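Helix-turn-helix transcriptional regulator (Pseudomonas aeruginosa, PDB 5XHX) probably binds DNA as a LuxR-family transcriptional regulator, the portion here being its N-terminal ligand-binding domain, without the DNA-binding part. Local coordinates at residues 73-86 and 110-123. Numbering follows the deposited sequence.
Sequences LISRYITGLYLQDP and FETTEYYNTYFAHY
L73 pushes its branched end between T118, Y119, H122 and Y123 as a knob into a hole: CD2 lies 4.0 Å from T118 CB, while CB meets the edge of the Y123 ring. I74 crosses Y123 at about a right angle and rests CD1 3.6 Å from Y123 CZ, an apolar tip against a tyrosine whose hydroxyl is hydrogen-bonded to D71. R76 is long enough to cross to E114 at the solvent-exposed side, where NH1 pairs with E114 OE2 in a salt bridge whose modelled separation is doubtfully short, and NH2 adds only weak bonds.

Y77 joins Y115 and Y119 in an aromatic cluster. With CG anti to the backbone N (chi1 -177°), its ring stacks face to face on Y119, centroids 4.5 Å apart and planes at 28°, and meets Y115 rim to rim. Y77 OH donates to the anti lone pair of D85 OD2 (2.7 Å), which fixes the ring's polar end. L81 lies between E114 and T118, CD1 near T118 OG1 and CD2 near Y115 N.

Q84 suits the start of helix 114-123: its side chain, extended beyond CG, places OE1 3.0 Å from Y115 N in a nearly straight bond, and a water links NE2 to E114 OE1. D85 lays its CA over the Y115 ring, 4.0 Å from the centroid, as a CH-pi contact; its OD1 caps helix 86-92 through F87 N and shares a second water with Y115 OH. P86, compact and apolar, sets CD 3.5 Å from F110 CE1.

The axes of helices 73-81 and 114-123 come within 10.3 Å and cross at -130°. In this alpha/beta ligand-binding domain, I74, Y77 and D85 pack against the sheet edge formed by strands 44-50 and 56-60; P86 and F120 meet helix 102-105.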
loop_
_atom_site.group_PDB
_atom_site.type_symbol
_atom_site.label_atom_id
_atom_site.label_comp_id
_atom_site.label_asym_id
_atom_site.label_seq_id
_atom_site.Cartn_x
_atom_site.Cartn_y
_atom_site.Cartn_z
ATOM N N LEU A 73 30.627 -14.380 -2.285
ATOM C CA LEU A 73 30.652 -12.923 -2.267
ATOM C C LEU A 73 29.574 -12.339 -1.365
ATOM O O LEU A 73 29.780 -11.270 -0.785
ATOM C CB LEU A 73 30.482 -12.368 -3.678
ATOM C CG LEU A 73 31.752 -11.952 -4.398
ATOM C CD1 LEU A 73 31.413 -11.413 -5.786
ATOM C CD2 LEU A 73 32.459 -10.905 -3.553
ATOM N N ILE A 74 28.422 -13.003 -1.249
ATOM C CA ILE A 74 27.369 -12.497 -0.369
ATOM C C ILE A 74 27.818 -12.572 1.084
ATOM O O ILE A 74 27.673 -11.611 1.848
ATOM C CB ILE A 74 26.060 -13.275 -0.584
ATOM C CG1 ILE A 74 25.582 -13.152 -2.036
ATOM C CG2 ILE A 74 25.002 -12.787 0.394
ATOM C CD1 ILE A 74 25.156 -11.754 -2.439
ATOM N N SER A 75 28.374 -13.720 1.482
ATOM C CA SER A 75 28.905 -13.867 2.836
ATOM C C SER A 75 30.013 -12.857 3.108
ATOM O O SER A 75 30.062 -12.260 4.191
ATOM C CB SER A 75 29.404 -15.298 3.040
ATOM O OG SER A 75 30.056 -15.423 4.281
ATOM N N ARG A 76 30.899 -12.629 2.125
ATOM C CA ARG A 76 31.952 -11.632 2.305
ATOM C C ARG A 76 31.368 -10.242 2.506
ATOM O O ARG A 76 31.871 -9.456 3.325
ATOM C CB ARG A 76 32.904 -11.618 1.109
ATOM C CG ARG A 76 33.778 -12.865 0.960
ATOM C CD ARG A 76 35.062 -12.498 0.228
ATOM N NE ARG A 76 35.915 -11.683 1.083
ATOM C CZ ARG A 76 36.845 -10.840 0.651
ATOM N NH1 ARG A 76 37.057 -10.675 -0.654
ATOM N NH2 ARG A 76 37.560 -10.155 1.535
ATOM N N TYR A 77 30.344 -9.896 1.727
ATOM C CA TYR A 77 29.679 -8.617 1.932
ATOM C C TYR A 77 29.169 -8.515 3.362
ATOM O O TYR A 77 29.484 -7.563 4.084
ATOM C CB TYR A 77 28.529 -8.448 0.921
ATOM C CG TYR A 77 27.852 -7.107 1.046
ATOM C CD1 TYR A 77 28.391 -5.980 0.450
ATOM C CD2 TYR A 77 26.694 -6.967 1.774
ATOM C CE1 TYR A 77 27.789 -4.750 0.565
ATOM C CE2 TYR A 77 26.074 -5.725 1.902
ATOM C CZ TYR A 77 26.624 -4.627 1.301
ATOM O OH TYR A 77 26.028 -3.393 1.432
ATOM N N ILE A 78 28.415 -9.521 3.799
ATOM C CA ILE A 78 27.771 -9.474 5.108
ATOM C C ILE A 78 28.797 -9.414 6.243
ATOM O O ILE A 78 28.587 -8.713 7.246
ATOM C CB ILE A 78 26.818 -10.670 5.249
ATOM C CG1 ILE A 78 25.626 -10.493 4.293
ATOM C CG2 ILE A 78 26.338 -10.839 6.683
ATOM C CD1 ILE A 78 24.665 -11.675 4.307
ATOM N N THR A 79 29.921 -10.132 6.115
ATOM C CA THR A 79 30.863 -10.212 7.238
ATOM C C THR A 79 31.951 -9.150 7.179
ATOM O O THR A 79 32.862 -9.173 8.017
ATOM C CB THR A 79 31.527 -11.599 7.319
ATOM O OG1 THR A 79 32.307 -11.819 6.136
ATOM C CG2 THR A 79 30.489 -12.683 7.455
ATOM N N GLY A 80 31.887 -8.206 6.243
ATOM C CA GLY A 80 32.880 -7.150 6.291
ATOM C C GLY A 80 32.962 -6.189 5.130
ATOM O O GLY A 80 33.197 -4.997 5.337
ATOM N N LEU A 81 32.799 -6.678 3.900
ATOM C CA LEU A 81 32.943 -5.788 2.751
ATOM C C LEU A 81 31.889 -4.679 2.737
ATOM O O LEU A 81 32.137 -3.608 2.181
ATOM C CB LEU A 81 32.869 -6.582 1.444
ATOM C CG LEU A 81 34.112 -7.368 1.042
ATOM C CD1 LEU A 81 33.824 -8.137 -0.249
ATOM C CD2 LEU A 81 35.296 -6.421 0.861
ATOM N N TYR A 82 30.727 -4.898 3.355
ATOM C CA TYR A 82 29.715 -3.838 3.426
ATOM C C TYR A 82 30.237 -2.586 4.104
ATOM O O TYR A 82 29.674 -1.500 3.904
ATOM C CB TYR A 82 28.480 -4.315 4.189
ATOM C CG TYR A 82 28.654 -4.259 5.696
ATOM C CD1 TYR A 82 29.203 -5.332 6.387
ATOM C CD2 TYR A 82 28.265 -3.136 6.432
ATOM C CE1 TYR A 82 29.362 -5.293 7.768
ATOM C CE2 TYR A 82 28.436 -3.085 7.821
ATOM C CZ TYR A 82 28.972 -4.169 8.482
ATOM O OH TYR A 82 29.123 -4.150 9.863
ATOM N N LEU A 83 31.271 -2.716 4.944
ATOM C CA LEU A 83 31.855 -1.543 5.589
ATOM C C LEU A 83 32.439 -0.567 4.581
ATOM O O LEU A 83 32.561 0.628 4.882
ATOM C CB LEU A 83 32.935 -1.972 6.593
ATOM C CG LEU A 83 32.374 -2.715 7.810
ATOM C CD1 LEU A 83 33.495 -3.363 8.688
ATOM C CD2 LEU A 83 31.521 -1.742 8.629
ATOM N N GLN A 84 32.839 -1.052 3.405
ATOM C CA GLN A 84 33.358 -0.204 2.330
ATOM C C GLN A 84 32.268 0.204 1.340
ATOM O O GLN A 84 32.561 0.875 0.339
ATOM C CB GLN A 84 34.481 -0.941 1.569
ATOM C CG GLN A 84 35.652 -1.434 2.482
ATOM C CD GLN A 84 36.421 -2.619 1.874
ATOM O OE1 GLN A 84 36.497 -2.771 0.646
ATOM N NE2 GLN A 84 37.013 -3.446 2.734
ATOM N N ASP A 85 31.031 -0.211 1.577
ATOM C CA ASP A 85 29.944 0.146 0.673
ATOM C C ASP A 85 29.549 1.584 0.969
ATOM O O ASP A 85 29.062 1.876 2.071
ATOM C CB ASP A 85 28.770 -0.808 0.858
ATOM C CG ASP A 85 27.594 -0.512 -0.095
ATOM O OD1 ASP A 85 27.577 0.549 -0.744
ATOM O OD2 ASP A 85 26.667 -1.343 -0.139
ATOM N N PRO A 86 29.742 2.505 0.021
ATOM C CA PRO A 86 29.333 3.904 0.268
ATOM C C PRO A 86 27.879 4.040 0.704
ATOM O O PRO A 86 27.539 4.972 1.447
ATOM C CB PRO A 86 29.604 4.601 -1.078
ATOM C CG PRO A 86 29.786 3.514 -2.090
ATOM C CD PRO A 86 30.278 2.295 -1.333
ATOM N N PHE A 110 37.172 5.301 -3.474
ATOM C CA PHE A 110 36.156 4.264 -3.645
ATOM C C PHE A 110 36.630 3.197 -4.625
ATOM O O PHE A 110 36.549 1.997 -4.343
ATOM C CB PHE A 110 34.835 4.886 -4.117
ATOM C CG PHE A 110 33.799 3.870 -4.552
ATOM C CD1 PHE A 110 33.355 2.884 -3.677
ATOM C CD2 PHE A 110 33.268 3.906 -5.832
ATOM C CE1 PHE A 110 32.399 1.949 -4.075
ATOM C CE2 PHE A 110 32.314 2.985 -6.237
ATOM C CZ PHE A 110 31.881 1.998 -5.358
ATOM N N GLU A 111 37.165 3.622 -5.771
ATOM C CA GLU A 111 37.546 2.688 -6.821
ATOM C C GLU A 111 38.754 1.834 -6.448
ATOM O O GLU A 111 39.075 0.891 -7.178
ATOM C CB GLU A 111 37.821 3.462 -8.106
ATOM C CG GLU A 111 36.712 4.437 -8.462
ATOM C CD GLU A 111 36.177 4.233 -9.866
ATOM O OE1 GLU A 111 36.715 3.372 -10.597
ATOM O OE2 GLU A 111 35.211 4.936 -10.236
ATOM N N THR A 112 39.423 2.121 -5.337
ATOM C CA THR A 112 40.559 1.320 -4.909
ATOM C C THR A 112 40.195 0.293 -3.845
ATOM O O THR A 112 41.069 -0.460 -3.409
ATOM C CB THR A 112 41.682 2.228 -4.395
ATOM O OG1 THR A 112 41.366 2.690 -3.074
ATOM C CG2 THR A 112 41.855 3.427 -5.325
ATOM N N THR A 113 38.937 0.237 -3.416
ATOM C CA THR A 113 38.544 -0.693 -2.364
ATOM C C THR A 113 38.349 -2.092 -2.938
ATOM O O THR A 113 38.043 -2.266 -4.122
ATOM C CB THR A 113 37.251 -0.240 -1.675
ATOM O OG1 THR A 113 36.166 -0.290 -2.612
ATOM C CG2 THR A 113 37.388 1.183 -1.130
ATOM N N GLU A 114 38.539 -3.099 -2.085
ATOM C CA GLU A 114 38.200 -4.457 -2.494
ATOM C C GLU A 114 36.723 -4.564 -2.858
ATOM O O GLU A 114 36.362 -5.237 -3.833
ATOM C CB GLU A 114 38.551 -5.451 -1.393
ATOM C CG GLU A 114 38.328 -6.902 -1.789
ATOM C CD GLU A 114 38.813 -7.864 -0.721
ATOM O OE1 GLU A 114 39.205 -7.381 0.361
ATOM O OE2 GLU A 114 38.815 -9.090 -0.961
ATOM N N TYR A 115 35.856 -3.900 -2.083
ATOM C CA TYR A 115 34.421 -3.909 -2.365
ATOM C C TYR A 115 34.138 -3.529 -3.824
ATOM O O TYR A 115 33.362 -4.195 -4.519
ATOM C CB TYR A 115 33.693 -2.966 -1.385
ATOM C CG TYR A 115 32.245 -2.765 -1.753
ATOM C CD1 TYR A 115 31.307 -3.736 -1.445
ATOM C CD2 TYR A 115 31.827 -1.633 -2.458
ATOM C CE1 TYR A 115 29.992 -3.596 -1.804
ATOM C CE2 TYR A 115 30.481 -1.473 -2.823
ATOM C CZ TYR A 115 29.576 -2.476 -2.473
ATOM O OH TYR A 115 28.249 -2.414 -2.807
ATOM N N TYR A 116 34.792 -2.480 -4.316
ATOM C CA TYR A 116 34.564 -2.029 -5.688
ATOM C C TYR A 116 34.898 -3.116 -6.710
ATOM O O TYR A 116 34.146 -3.340 -7.670
ATOM C CB TYR A 116 35.400 -0.776 -5.954
ATOM C CG TYR A 116 35.265 -0.191 -7.348
ATOM C CD1 TYR A 116 34.170 0.587 -7.687
ATOM C CD2 TYR A 116 36.247 -0.397 -8.316
ATOM C CE1 TYR A 116 34.040 1.140 -8.956
ATOM C CE2 TYR A 116 36.129 0.153 -9.590
ATOM C CZ TYR A 116 35.022 0.919 -9.901
ATOM O OH TYR A 116 34.885 1.470 -11.155
ATOM N N ASN A 117 36.022 -3.805 -6.522
ATOM C CA ASN A 117 36.516 -4.728 -7.537
ATOM C C ASN A 117 35.937 -6.121 -7.416
ATOM O O ASN A 117 36.083 -6.923 -8.345
ATOM C CB ASN A 117 38.038 -4.808 -7.472
ATOM C CG ASN A 117 38.679 -3.525 -7.892
ATOM O OD1 ASN A 117 38.775 -3.235 -9.087
ATOM N ND2 ASN A 117 39.104 -2.725 -6.918
ATOM N N THR A 118 35.274 -6.424 -6.310
ATOM C CA THR A 118 34.726 -7.758 -6.134
ATOM C C THR A 118 33.201 -7.699 -6.158
ATOM O O THR A 118 32.578 -8.014 -7.180
ATOM C CB THR A 118 35.278 -8.371 -4.841
ATOM O OG1 THR A 118 34.938 -7.538 -3.725
ATOM C CG2 THR A 118 36.810 -8.462 -4.923
ATOM N N TYR A 119 32.596 -7.244 -5.061
ATOM C CA TYR A 119 31.142 -7.291 -4.940
ATOM C C TYR A 119 30.468 -6.313 -5.908
ATOM O O TYR A 119 29.569 -6.699 -6.663
ATOM C CB TYR A 119 30.745 -7.001 -3.488
ATOM C CG TYR A 119 29.268 -7.097 -3.238
ATOM C CD1 TYR A 119 28.704 -8.245 -2.684
ATOM C CD2 TYR A 119 28.428 -6.044 -3.576
ATOM C CE1 TYR A 119 27.330 -8.325 -2.462
ATOM C CE2 TYR A 119 27.067 -6.119 -3.377
ATOM C CZ TYR A 119 26.520 -7.260 -2.820
ATOM O OH TYR A 119 25.152 -7.313 -2.622
ATOM N N PHE A 120 30.897 -5.045 -5.896
ATOM C CA PHE A 120 30.269 -4.007 -6.718
ATOM C C PHE A 120 30.301 -4.365 -8.198
ATOM O O PHE A 120 29.263 -4.357 -8.879
ATOM C CB PHE A 120 30.975 -2.668 -6.497
ATOM C CG PHE A 120 30.296 -1.505 -7.177
ATOM C CD1 PHE A 120 30.658 -1.120 -8.461
ATOM C CD2 PHE A 120 29.296 -0.795 -6.522
ATOM C CE1 PHE A 120 30.031 -0.055 -9.082
ATOM C CE2 PHE A 120 28.661 0.274 -7.136
ATOM C CZ PHE A 120 29.027 0.646 -8.416
ATOM N N ALA A 121 31.498 -4.651 -8.721
ATOM C CA ALA A 121 31.641 -4.975 -10.135
ATOM C C ALA A 121 30.719 -6.111 -10.545
ATOM O O ALA A 121 30.180 -6.102 -11.658
ATOM C CB ALA A 121 33.099 -5.325 -10.448
ATOM N N HIS A 122 30.475 -7.067 -9.652
ATOM C CA HIS A 122 29.605 -8.174 -10.021
ATOM C C HIS A 122 28.122 -7.850 -9.842
ATOM O O HIS A 122 27.322 -8.074 -10.758
ATOM C CB HIS A 122 29.969 -9.422 -9.214
ATOM C CG HIS A 122 29.182 -10.631 -9.606
ATOM N ND1 HIS A 122 27.950 -10.928 -9.062
ATOM C CD2 HIS A 122 29.437 -11.605 -10.512
ATOM C CE1 HIS A 122 27.487 -12.040 -9.603
ATOM N NE2 HIS A 122 28.374 -12.474 -10.482
ATOM N N TYR A 123 27.735 -7.319 -8.677
ATOM C CA TYR A 123 26.320 -7.209 -8.332
ATOM C C TYR A 123 25.675 -5.892 -8.739
ATOM O O TYR A 123 24.444 -5.831 -8.826
ATOM C CB TYR A 123 26.128 -7.420 -6.823
ATOM C CG TYR A 123 26.223 -8.881 -6.453
ATOM C CD1 TYR A 123 25.149 -9.745 -6.683
ATOM C CD2 TYR A 123 27.386 -9.409 -5.908
ATOM C CE1 TYR A 123 25.230 -11.092 -6.363
ATOM C CE2 TYR A 123 27.477 -10.762 -5.583
ATOM C CZ TYR A 123 26.395 -11.595 -5.814
ATOM O OH TYR A 123 26.475 -12.938 -5.498
HETATM O O HOH W 1 39.183 -5.492 2.103
HETATM O O HOH W 2 27.731 -0.045 -3.341
#